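Local coordinates for sniffer CG10964-PA (Drosophila melanogaster, PDB 1SNY), which probably reduces carbonyl compounds with NADPH, as a Rossmann-fold member of the short-chain dehydrogenase/reductase family, at residues Arg31-Gly36 against Pro236-Gln241; Lys39-Leu44 against Gln241-Ile246; Ser173-Ile178 against Gly184-Tyr189. All coordinates share one frame; numbering follows the deposited sequence.

Contact 1: residues Arg31-Gly36 against Pro236-Gln241; sequences RGLGLG and PTSTGQ. With NAP (NADP nicotinamide-adenine-dinucleotide phosphate), chain B.
Thr239 sets its methyl and hydroxyl against the backbone of Gly36 and Leu33, where the axes of the short helical segments 32-36 and 236-241 approach to 9.2 Å with their directions 60° apart. The stretch Arg31-Gly34 completes the TGxxxGxG motif of the SDR Rossmann fold, in which a glycine-rich turn and the helix after it receive the dinucleotide. Leu33 N gives its hydrogen to O2N of the nicotinamide-side phosphate, 3.1 Å away with an N-H...O angle of 143°; the N-terminal end of the helix probably also steadies the negative pyrophosphate. Gly32 lies so close under the same oxygen that a CB there would clash with it. Past this bond, Leu33 CD1 lies 3.4 Å from the ribose oxygen O4D. Arg31 lays one guanidinium face near O1A and turns NH1 to the 2'-phosphate, where the bond to O3X is weak at 3.3 Å; its NH2 forms a salt bridge with Asp225. Cutting this side chain back to alanine would probably deprive the 2'-phosphate of a positive neighbour and leave Asp225 without its mate. Behind this cofactor-facing layer comes the helix packing. In Thr239, chi1 of 59° places OG1 between N and the carbonyl carbon and turns the methyl to helix 32-42, so that CG2 reaches Leu33 O at 3.7 Å and fits against Gly36, where a CB would collide with it. OG1 is 3.3 Å from Gly36 O but is hydrogen-bonded to Val235 O, one turn back in its own helix. Ser238 OG is hydrogen-bonded to Pro219 O, and that same hydroxyl oxygen stands 4.4 Å from Leu33 CD2.

Contact 2: residues Lys39-Leu44 against Gln241-Ile246; sequences KALLNL and QIVQTI
Val243 meets Ala40, Leu41 and Leu44 through methyl groups alone, and no flat group touches across the two segments; the nearest, the amide of Gln244, brings OE1 only to 4.7 Å from Leu44 CD2. The valine splits its two branches between neighbours. CG1, anti to the backbone N (chi1 174°), points at the end of Leu44, tip to tip, and sits evenly between the fork of that leucine, 3.7 Å from CD1 and 3.7 Å from CD2. Leu41 CD2 comes to the same methyl obliquely, at 4.0 Å. The other branch, CG2, is 3.5 Å from Ala40 CB, a short side chain consistent with the close approach of the backbones, 6.7 Å between Leu41 CA and Val243 CA. These residues join two helices packed side by side on one face of the parallel Rossmann sheet, helix 32-42 with the residues just after it and helix 235-248. Leu37, a turn before Leu41, also touches Val243. Toward the sheet, Leu41 rests on Leu51 of strand 50-55, while Ile242 and Ile246 rest on Leu217 of strand 213-217. On the flank of helix 32-42 turned to helix 62-70, Lys39 NZ forms a salt bridge with Glu63.

Contact 3: residues Ser173-Ile178 against Gly184-Tyr189; sequences SILGSI and GGMYAY. With NAP (NADP nicotinamide-adenine-dinucleotide phosphate), chain B.
Met186, present as selenomethionine, presses its CE to 3.4 Å from Leu175 CD1, tighter than usual for two carbons, and does so from a left-handed backbone conformation (phi 52°, psi 50°) at the N-cap of helix 187-207. The same Leu175 methyl also lies 3.7 Å from Tyr189 CD2, approaching the ring obliquely, with the two side chains crossing at about a right angle. Tyr189 holds CG anti to its N (chi1 -164°), which swings the ring from the first turn of the helix toward Ser173 and the cofactor. There its OH shares a 2.7 Å hydrogen bond with NAP O2D, which lies at the ring edge and in its plane. Ser173 OG accepts from Leu175 N at 3.0 Å, an ST turn that fixes the hydroxyl beside the tyrosine edge. One water bridges the two hydroxyls, 3.3 Å from Ser173 OG and 2.7 Å from Tyr189 OH. Tyr189 and Lys193, which also bonds the cofactor, form the YxxxK motif of the SDR family, with Ser173 as the probable partner serine. The water lies 3.3 Å from NAP C4N, which would carry the hydride in NADPH; its place is consistent with that of a substrate carbonyl oxygen.

Overall arrangement
Contacts 1 and 2 follow one helix pair, 32-42 with 235-248, from the cofactor end outward; they share Gln241 and touch where Thr239 O and Gly240 CA pack on Ala40 CB. Contact 1 is buried and mixes backbone packing with polar recognition of NADP phosphates, whereas contact 2, partly buried and about 13 Å from the cofactor at Val243, is purely aliphatic. Contact 3 lies about 21 Å from contact 1 between centres and is nested in the chain between its segments. Also partly buried, it borders the second subunit and joins a loop to the start of helix 187-207. NADP spans contacts 1 and 3: phosphates mainly at contact 1, nicotinamide at contact 3, its ribose at both.

Contact 1: residues Arg31-Gly36 against Pro236-Gln241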
loop_
_atom_site.group_PDB
_atom_site.type_symbol
_atom_site.label_atom_id
_atom_site.label_comp_id
_atom_site.label_asym_id
_atom_site.label_seq_id
_atom_site.Cartn_x
_atom_site.Cartn_y
_atom_site.Cartn_z
ATOM N N ARG A 31 -2.144 3.840 -24.895
ATOM C CA ARG A 31 -0.811 3.244 -24.885
ATOM C C ARG A 31 -0.774 1.798 -24.400
ATOM O O ARG A 31 -1.804 1.188 -24.121
ATOM C CB ARG A 31 0.116 4.067 -23.990
ATOM C CG ARG A 31 0.340 5.489 -24.446
ATOM C CD ARG A 31 0.966 6.313 -23.335
ATOM N NE ARG A 31 2.205 5.734 -22.832
ATOM C CZ ARG A 31 2.925 6.261 -21.847
ATOM N NH1 ARG A 31 2.528 7.380 -21.257
ATOM N NH2 ARG A 31 4.045 5.669 -21.454
ATOM N N GLY A 32 0.445 1.276 -24.304
ATOM C CA GLY A 32 0.701 -0.077 -23.837
ATOM C C GLY A 32 -0.416 -1.100 -23.722
ATOM O O GLY A 32 -1.212 -1.286 -24.639
ATOM N N LEU A 33 -0.458 -1.771 -22.573
ATOM C CA LEU A 33 -1.431 -2.825 -22.304
ATOM C C LEU A 33 -2.895 -2.432 -22.512
ATOM O O LEU A 33 -3.712 -3.260 -22.929
ATOM C CB LEU A 33 -1.226 -3.359 -20.878
ATOM C CG LEU A 33 0.204 -3.805 -20.529
ATOM C CD1 LEU A 33 0.248 -4.348 -19.108
ATOM C CD2 LEU A 33 0.674 -4.868 -21.514
ATOM N N GLY A 34 -3.229 -1.178 -22.227
ATOM C CA GLY A 34 -4.600 -0.734 -22.403
ATOM C C GLY A 34 -5.018 -0.913 -23.848
ATOM O O GLY A 34 -6.059 -1.500 -24.148
ATOM N N LEU A 35 -4.184 -0.406 -24.747
ATOM C CA LEU A 35 -4.439 -0.503 -26.178
ATOM C C LEU A 35 -4.368 -1.959 -26.631
ATOM O O LEU A 35 -5.137 -2.392 -27.491
ATOM C CB LEU A 35 -3.400 0.318 -26.941
ATOM C CG LEU A 35 -3.476 0.311 -28.468
ATOM C CD1 LEU A 35 -4.763 0.987 -28.928
ATOM C CD2 LEU A 35 -2.261 1.032 -29.029
ATOM N N GLY A 36 -3.432 -2.704 -26.050
ATOM C CA GLY A 36 -3.269 -4.099 -26.410
ATOM C C GLY A 36 -4.501 -4.902 -26.059
ATOM O O GLY A 36 -4.910 -5.790 -26.813
ATOM N N PRO A 236 0.795 -8.010 -27.688
ATOM C CA PRO A 236 -0.213 -8.991 -28.117
ATOM C C PRO A 236 -0.154 -10.314 -27.354
ATOM O O PRO A 236 -1.187 -10.904 -27.033
ATOM C CB PRO A 236 0.095 -9.174 -29.601
ATOM C CG PRO A 236 0.640 -7.842 -29.995
ATOM C CD PRO A 236 1.572 -7.535 -28.843
ATOM N N THR A 237 1.059 -10.777 -27.068
ATOM C CA THR A 237 1.243 -12.032 -26.350
ATOM C C THR A 237 0.657 -11.939 -24.947
ATOM O O THR A 237 -0.071 -12.832 -24.501
ATOM C CB THR A 237 2.737 -12.396 -26.237
ATOM O OG1 THR A 237 3.304 -12.503 -27.549
ATOM C CG2 THR A 237 2.909 -13.722 -25.508
ATOM N N SER A 238 0.982 -10.855 -24.249
ATOM C CA SER A 238 0.490 -10.655 -22.895
ATOM C C SER A 238 -1.013 -10.427 -22.881
ATOM O O SER A 238 -1.756 -11.192 -22.266
ATOM C CB SER A 238 1.192 -9.460 -22.241
ATOM O OG SER A 238 0.661 -9.211 -20.951
ATOM N N THR A 239 -1.459 -9.377 -23.561
ATOM C CA THR A 239 -2.880 -9.047 -23.604
ATOM C C THR A 239 -3.736 -10.185 -24.153
ATOM O O THR A 239 -4.875 -10.370 -23.721
ATOM C CB THR A 239 -3.137 -7.769 -24.437
ATOM O OG1 THR A 239 -2.652 -7.955 -25.770
ATOM C CG2 THR A 239 -2.429 -6.574 -23.806
ATOM N N GLY A 240 -3.190 -10.947 -25.096
ATOM C CA GLY A 240 -3.939 -12.057 -25.652
ATOM C C GLY A 240 -4.243 -13.062 -24.559
ATOM O O GLY A 240 -5.386 -13.492 -24.383
ATOM N N GLN A 241 -3.214 -13.433 -23.804
ATOM C CA GLN A 241 -3.389 -14.387 -22.720
ATOM C C GLN A 241 -4.213 -13.769 -21.590
ATOM O O GLN A 241 -4.995 -14.461 -20.936
ATOM C CB GLN A 241 -2.028 -14.839 -22.190
ATOM C CG GLN A 241 -1.108 -15.403 -23.260
ATOM C CD GLN A 241 0.175 -15.975 -22.683
ATOM O OE1 GLN A 241 0.158 -16.993 -21.984
ATOM N NE2 GLN A 241 1.296 -15.320 -22.969
HETATM P PA NAP B . 2.188 2.752 -19.974
HETATM O O1A NAP B . 2.920 3.782 -19.351
HETATM O O2A NAP B . 2.414 2.237 -21.380
HETATM O O5B NAP B . 0.627 3.098 -19.924
HETATM C C5B NAP B . 0.061 3.670 -18.717
HETATM C C4B NAP B . -1.369 4.058 -19.210
HETATM O O4B NAP B . -2.074 4.657 -18.026
HETATM C C3B NAP B . -1.420 5.198 -20.275
HETATM O O3B NAP B . -2.529 4.905 -21.141
HETATM C C2B NAP B . -1.603 6.441 -19.430
HETATM O O2B NAP B . -2.121 7.589 -20.089
HETATM C C1B NAP B . -2.556 5.946 -18.319
HETATM N N9A NAP B . -2.505 6.876 -17.203
HETATM C C8A NAP B . -1.494 7.232 -16.333
HETATM N N7A NAP B . -1.847 8.148 -15.438
HETATM C C5A NAP B . -3.174 8.400 -15.750
HETATM C C6A NAP B . -4.092 9.285 -15.156
HETATM N N6A NAP B . -3.868 10.118 -14.108
HETATM N N1A NAP B . -5.389 9.318 -15.700
HETATM C C2A NAP B . -5.743 8.502 -16.789
HETATM N N3A NAP B . -4.855 7.626 -17.395
HETATM C C4A NAP B . -3.584 7.611 -16.840
HETATM O O3 NAP B . 2.259 1.459 -19.070
HETATM P PN NAP B . 1.700 -0.005 -19.229
HETATM O O1N NAP B . 2.808 -0.973 -19.290
HETATM O O2N NAP B . 0.772 0.023 -20.392
HETATM O O5D NAP B . 0.954 -0.223 -17.849
HETATM C C5D NAP B . -0.411 -0.765 -17.828
HETATM C C4D NAP B . -0.693 -1.276 -16.426
HETATM O O4D NAP B . 0.034 -2.512 -16.202
HETATM C C3D NAP B . -0.261 -0.334 -15.256
HETATM O O3D NAP B . -1.259 -0.329 -14.207
HETATM C C2D NAP B . 1.074 -0.925 -14.829
HETATM O O2D NAP B . 1.451 -0.574 -13.516
HETATM C C1D NAP B . 0.838 -2.379 -14.983
HETATM N N1N NAP B . 2.014 -3.237 -15.247
HETATM C C2N NAP B . 2.870 -3.137 -16.391
HETATM C C3N NAP B . 3.942 -4.039 -16.477
HETATM C C7N NAP B . 4.891 -3.977 -17.682
HETATM O O7N NAP B . 5.799 -4.788 -17.697
HETATM N N7N NAP B . 4.722 -3.099 -18.634
HETATM C C4N NAP B . 4.181 -5.049 -15.439
HETATM C C5N NAP B . 3.299 -5.098 -14.332
HETATM C C6N NAP B . 2.208 -4.198 -14.220
HETATM P P2B NAP B . -1.169 8.731 -20.786
HETATM O O1X NAP B . -0.754 8.152 -22.142
HETATM O O2X NAP B . -2.124 9.874 -20.886
HETATM O O3X NAP B . 0.031 8.943 -19.874
#

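Contact 2: residues Lys39-Leu44 against Gln241-Ile246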
loop_
_atom_site.group_PDB
_atom_site.type_symbol
_atom_site.label_atom_id
_atom_site.label_comp_id
_atom_site.label_asym_id
_atom_site.label_seq_id
_atom_site.Cartn_x
_atom_site.Cartn_y
_atom_site.Cartn_z
ATOM N N LYS A 39 -7.463 -4.241 -28.584
ATOM C CA LYS A 39 -7.311 -5.038 -29.793
ATOM C C LYS A 39 -7.606 -6.513 -29.554
ATOM O O LYS A 39 -8.279 -7.152 -30.358
ATOM C CB LYS A 39 -5.898 -4.879 -30.361
ATOM C CG LYS A 39 -5.542 -3.453 -30.747
ATOM C CD LYS A 39 -4.119 -3.374 -31.278
ATOM C CE LYS A 39 -3.732 -1.943 -31.612
ATOM N NZ LYS A 39 -2.304 -1.847 -32.031
ATOM N N ALA A 40 -7.104 -7.055 -28.451
ATOM C CA ALA A 40 -7.332 -8.460 -28.140
ATOM C C ALA A 40 -8.814 -8.733 -27.894
ATOM O O ALA A 40 -9.308 -9.816 -28.199
ATOM C CB ALA A 40 -6.520 -8.866 -26.919
ATOM N N LEU A 41 -9.515 -7.751 -27.335
ATOM C CA LEU A 41 -10.937 -7.902 -27.058
ATOM C C LEU A 41 -11.699 -8.002 -28.370
ATOM O O LEU A 41 -12.646 -8.784 -28.497
ATOM C CB LEU A 41 -11.450 -6.713 -26.242
ATOM C CG LEU A 41 -11.033 -6.702 -24.767
ATOM C CD1 LEU A 41 -11.332 -5.349 -24.156
ATOM C CD2 LEU A 41 -11.766 -7.811 -24.023
ATOM N N LEU A 42 -11.270 -7.206 -29.344
ATOM C CA LEU A 42 -11.889 -7.194 -30.663
ATOM C C LEU A 42 -11.686 -8.522 -31.394
ATOM O O LEU A 42 -12.623 -9.063 -31.979
ATOM C CB LEU A 42 -11.306 -6.053 -31.501
ATOM C CG LEU A 42 -11.521 -4.644 -30.945
ATOM C CD1 LEU A 42 -10.834 -3.623 -31.836
ATOM C CD2 LEU A 42 -13.007 -4.356 -30.848
ATOM N N ASN A 43 -10.464 -9.049 -31.356
ATOM C CA ASN A 43 -10.155 -10.303 -32.034
ATOM C C ASN A 43 -10.954 -11.481 -31.494
ATOM O O ASN A 43 -10.873 -12.587 -32.027
ATOM C CB ASN A 43 -8.662 -10.630 -31.923
ATOM C CG ASN A 43 -7.778 -9.500 -32.402
ATOM O OD1 ASN A 43 -8.105 -8.801 -33.363
ATOM N ND2 ASN A 43 -6.638 -9.323 -31.742
ATOM N N LEU A 44 -11.716 -11.250 -30.431
ATOM C CA LEU A 44 -12.521 -12.312 -29.839
ATOM C C LEU A 44 -13.681 -12.671 -30.763
ATOM O O LEU A 44 -14.262 -11.801 -31.411
ATOM C CB LEU A 44 -13.071 -11.864 -28.486
ATOM C CG LEU A 44 -12.039 -11.562 -27.399
ATOM C CD1 LEU A 44 -12.735 -10.983 -26.176
ATOM C CD2 LEU A 44 -11.287 -12.836 -27.043
ATOM N N GLN A 241 -3.214 -13.433 -23.804
ATOM C CA GLN A 241 -3.389 -14.387 -22.720
ATOM C C GLN A 241 -4.213 -13.769 -21.590
ATOM O O GLN A 241 -4.995 -14.461 -20.936
ATOM C CB GLN A 241 -2.028 -14.839 -22.190
ATOM C CG GLN A 241 -1.108 -15.403 -23.260
ATOM C CD GLN A 241 0.175 -15.975 -22.683
ATOM O OE1 GLN A 241 0.158 -16.993 -21.984
ATOM N NE2 GLN A 241 1.296 -15.320 -22.969
ATOM N N ILE A 242 -4.041 -12.469 -21.361
ATOM C CA ILE A 242 -4.792 -11.788 -20.308
ATOM C C ILE A 242 -6.295 -11.884 -20.560
ATOM O O ILE A 242 -7.052 -12.345 -19.699
ATOM C CB ILE A 242 -4.396 -10.298 -20.200
ATOM C CG1 ILE A 242 -2.949 -10.183 -19.707
ATOM C CG2 ILE A 242 -5.352 -9.574 -19.250
ATOM C CD1 ILE A 242 -2.483 -8.758 -19.458
ATOM N N VAL A 243 -6.720 -11.444 -21.744
ATOM C CA VAL A 243 -8.130 -11.494 -22.121
ATOM C C VAL A 243 -8.634 -12.924 -21.971
ATOM O O VAL A 243 -9.765 -13.160 -21.550
ATOM C CB VAL A 243 -8.335 -11.057 -23.586
ATOM C CG1 VAL A 243 -9.796 -11.261 -23.995
ATOM C CG2 VAL A 243 -7.928 -9.606 -23.759
ATOM N N GLN A 244 -7.780 -13.878 -22.315
ATOM C CA GLN A 244 -8.135 -15.285 -22.215
ATOM C C GLN A 244 -8.232 -15.694 -20.747
ATOM O O GLN A 244 -9.183 -16.359 -20.340
ATOM C CB GLN A 244 -7.082 -16.137 -22.935
ATOM C CG GLN A 244 -7.633 -17.405 -23.561
ATOM C CD GLN A 244 -8.798 -17.129 -24.505
ATOM O OE1 GLN A 244 -8.677 -16.356 -25.462
ATOM N NE2 GLN A 244 -9.935 -17.760 -24.236
ATOM N N THR A 245 -7.251 -15.281 -19.952
ATOM C CA THR A 245 -7.222 -15.609 -18.530
ATOM C C THR A 245 -8.407 -15.042 -17.758
ATOM O O THR A 245 -9.048 -15.752 -16.984
ATOM C CB THR A 245 -5.922 -15.108 -17.873
ATOM O OG1 THR A 245 -4.822 -15.897 -18.341
ATOM C CG2 THR A 245 -6.010 -15.207 -16.357
ATOM N N ILE A 246 -8.695 -13.761 -17.954
ATOM C CA ILE A 246 -9.813 -13.153 -17.245
ATOM C C ILE A 246 -11.100 -13.825 -17.678
ATOM O O ILE A 246 -12.069 -13.876 -16.926
ATOM C CB ILE A 246 -9.912 -11.635 -17.514
ATOM C CG1 ILE A 246 -10.228 -11.373 -18.986
ATOM C CG2 ILE A 246 -8.606 -10.961 -17.120
ATOM C CD1 ILE A 246 -10.409 -9.903 -19.316
#

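Contact 3: residues Ser173-Ile178 against Gly184-Tyr189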
loop_
_atom_site.group_PDB
_atom_site.type_symbol
_atom_site.label_atom_id
_atom_site.label_comp_id
_atom_site.label_asym_id
_atom_site.label_seq_id
_atom_site.Cartn_x
_atom_site.Cartn_y
_atom_site.Cartn_z
ATOM N N SER A 173 1.077 -5.718 -10.210
ATOM C CA SER A 173 2.434 -6.030 -10.665
ATOM C C SER A 173 3.118 -7.007 -9.718
ATOM O O SER A 173 2.847 -6.992 -8.524
ATOM C CB SER A 173 3.280 -4.761 -10.744
ATOM O OG SER A 173 4.658 -5.095 -10.852
ATOM N N ILE A 174 4.007 -7.849 -10.249
ATOM C CA ILE A 174 4.706 -8.820 -9.405
ATOM C C ILE A 174 5.587 -8.072 -8.407
ATOM O O ILE A 174 5.936 -8.601 -7.351
ATOM C CB ILE A 174 5.581 -9.788 -10.249
ATOM C CG1 ILE A 174 6.102 -10.931 -9.373
ATOM C CG2 ILE A 174 6.762 -9.046 -10.842
ATOM C CD1 ILE A 174 5.038 -11.898 -8.888
ATOM N N LEU A 175 5.939 -6.834 -8.740
ATOM C CA LEU A 175 6.764 -6.018 -7.851
ATOM C C LEU A 175 5.947 -5.664 -6.615
ATOM O O LEU A 175 6.483 -5.184 -5.614
ATOM C CB LEU A 175 7.227 -4.741 -8.555
ATOM C CG LEU A 175 8.088 -4.914 -9.811
ATOM C CD1 LEU A 175 8.482 -3.557 -10.356
ATOM C CD2 LEU A 175 9.329 -5.719 -9.475
ATOM N N GLY A 176 4.642 -5.898 -6.701
ATOM C CA GLY A 176 3.764 -5.640 -5.578
ATOM C C GLY A 176 3.742 -6.854 -4.669
ATOM O O GLY A 176 3.124 -6.837 -3.611
ATOM N N SER A 177 4.413 -7.921 -5.095
ATOM C CA SER A 177 4.472 -9.139 -4.291
ATOM C C SER A 177 5.536 -8.943 -3.222
ATOM O O SER A 177 6.728 -8.991 -3.516
ATOM C CB SER A 177 4.847 -10.341 -5.161
ATOM O OG SER A 177 5.068 -11.476 -4.350
ATOM N N ILE A 178 5.110 -8.725 -1.983
ATOM C CA ILE A 178 6.060 -8.493 -0.905
ATOM C C ILE A 178 6.902 -9.738 -0.646
ATOM O O ILE A 178 8.126 -9.655 -0.512
ATOM C CB ILE A 178 5.341 -8.064 0.386
ATOM C CG1 ILE A 178 4.490 -6.814 0.115
ATOM C CG2 ILE A 178 6.369 -7.743 1.474
ATOM C CD1 ILE A 178 3.671 -6.343 1.311
ATOM N N GLY A 184 14.466 -5.107 -3.642
ATOM C CA GLY A 184 14.273 -3.813 -3.007
ATOM C C GLY A 184 13.961 -2.630 -3.911
ATOM O O GLY A 184 13.491 -2.795 -5.038
ATOM N N GLY A 185 14.206 -1.425 -3.399
ATOM C CA GLY A 185 13.950 -0.213 -4.166
ATOM C C GLY A 185 12.519 -0.068 -4.676
ATOM O O GLY A 185 11.611 -0.769 -4.215
HETATM N N MSE A 186 12.323 0.852 -5.623
HETATM C CA MSE A 186 11.010 1.100 -6.227
HETATM C C MSE A 186 9.943 1.335 -5.157
HETATM O O MSE A 186 8.876 0.719 -5.191
HETATM C CB MSE A 186 10.598 -0.101 -7.081
HETATM C CG MSE A 186 11.631 -0.529 -8.106
HETATM SE SE MSE A 186 11.495 0.467 -9.750
HETATM C CE MSE A 186 10.353 -0.732 -10.722
ATOM N N TYR A 187 10.223 2.231 -4.215
ATOM C CA TYR A 187 9.277 2.495 -3.139
ATOM C C TYR A 187 7.884 2.954 -3.560
ATOM O O TYR A 187 6.896 2.373 -3.135
ATOM C CB TYR A 187 9.876 3.487 -2.139
ATOM C CG TYR A 187 11.024 2.882 -1.371
ATOM C CD1 TYR A 187 12.308 2.852 -1.909
ATOM C CD2 TYR A 187 10.814 2.265 -0.138
ATOM C CE1 TYR A 187 13.355 2.214 -1.244
ATOM C CE2 TYR A 187 11.847 1.627 0.529
ATOM C CZ TYR A 187 13.116 1.598 -0.028
ATOM O OH TYR A 187 14.140 0.920 0.608
ATOM N N ALA A 188 7.795 3.992 -4.387
ATOM C CA ALA A 188 6.487 4.474 -4.815
ATOM C C ALA A 188 5.688 3.385 -5.530
ATOM O O ALA A 188 4.526 3.124 -5.203
ATOM C CB ALA A 188 6.652 5.692 -5.732
ATOM N N TYR A 189 6.325 2.736 -6.498
ATOM C CA TYR A 189 5.652 1.710 -7.273
ATOM C C TYR A 189 5.237 0.506 -6.434
ATOM O O TYR A 189 4.067 0.124 -6.440
ATOM C CB TYR A 189 6.533 1.264 -8.441
ATOM C CG TYR A 189 5.765 0.493 -9.493
ATOM C CD1 TYR A 189 4.791 1.125 -10.278
ATOM C CD2 TYR A 189 5.988 -0.867 -9.688
ATOM C CE1 TYR A 189 4.062 0.420 -11.232
ATOM C CE2 TYR A 189 5.264 -1.587 -10.641
ATOM C CZ TYR A 189 4.306 -0.938 -11.409
ATOM O OH TYR A 189 3.600 -1.648 -12.350
HETATM P PA NAP B . 2.188 2.752 -19.974
HETATM O O1A NAP B . 2.920 3.782 -19.351
HETATM O O2A NAP B . 2.414 2.237 -21.380
HETATM O O5B NAP B . 0.627 3.098 -19.924
HETATM C C5B NAP B . 0.061 3.670 -18.717
HETATM C C4B NAP B . -1.369 4.058 -19.210
HETATM O O4B NAP B . -2.074 4.657 -18.026
HETATM C C3B NAP B . -1.420 5.198 -20.275
HETATM O O3B NAP B . -2.529 4.905 -21.141
HETATM C C2B NAP B . -1.603 6.441 -19.430
HETATM O O2B NAP B . -2.121 7.589 -20.089
HETATM C C1B NAP B . -2.556 5.946 -18.319
HETATM N N9A NAP B . -2.505 6.876 -17.203
HETATM C C8A NAP B . -1.494 7.232 -16.333
HETATM N N7A NAP B . -1.847 8.148 -15.438
HETATM C C5A NAP B . -3.174 8.400 -15.750
HETATM C C6A NAP B . -4.092 9.285 -15.156
HETATM N N6A NAP B . -3.868 10.118 -14.108
HETATM N N1A NAP B . -5.389 9.318 -15.700
HETATM C C2A NAP B . -5.743 8.502 -16.789
HETATM N N3A NAP B . -4.855 7.626 -17.395
HETATM C C4A NAP B . -3.584 7.611 -16.840
HETATM O O3 NAP B . 2.259 1.459 -19.070
HETATM P PN NAP B . 1.700 -0.005 -19.229
HETATM O O1N NAP B . 2.808 -0.973 -19.290
HETATM O O2N NAP B . 0.772 0.023 -20.392
HETATM O O5D NAP B . 0.954 -0.223 -17.849
HETATM C C5D NAP B . -0.411 -0.765 -17.828
HETATM C C4D NAP B . -0.693 -1.276 -16.426
HETATM O O4D NAP B . 0.034 -2.512 -16.202
HETATM C C3D NAP B . -0.261 -0.334 -15.256
HETATM O O3D NAP B . -1.259 -0.329 -14.207
HETATM C C2D NAP B . 1.074 -0.925 -14.829
HETATM O O2D NAP B . 1.451 -0.574 -13.516
HETATM C C1D NAP B . 0.838 -2.379 -14.983
HETATM N N1N NAP B . 2.014 -3.237 -15.247
HETATM C C2N NAP B . 2.870 -3.137 -16.391
HETATM C C3N NAP B . 3.942 -4.039 -16.477
HETATM C C7N NAP B . 4.891 -3.977 -17.682
HETATM O O7N NAP B . 5.799 -4.788 -17.697
HETATM N N7N NAP B . 4.722 -3.099 -18.634
HETATM C C4N NAP B . 4.181 -5.049 -15.439
HETATM C C5N NAP B . 3.299 -5.098 -14.332
HETATM C C6N NAP B . 2.208 -4.198 -14.220
HETATM P P2B NAP B . -1.169 8.731 -20.786
HETATM O O1X NAP B . -0.754 8.152 -22.142
HETATM O O2X NAP B . -2.124 9.874 -20.886
HETATM O O3X NAP B . 0.031 8.943 -19.874
HETATM O O HOH W 1 5.707 -3.127 -13.271
#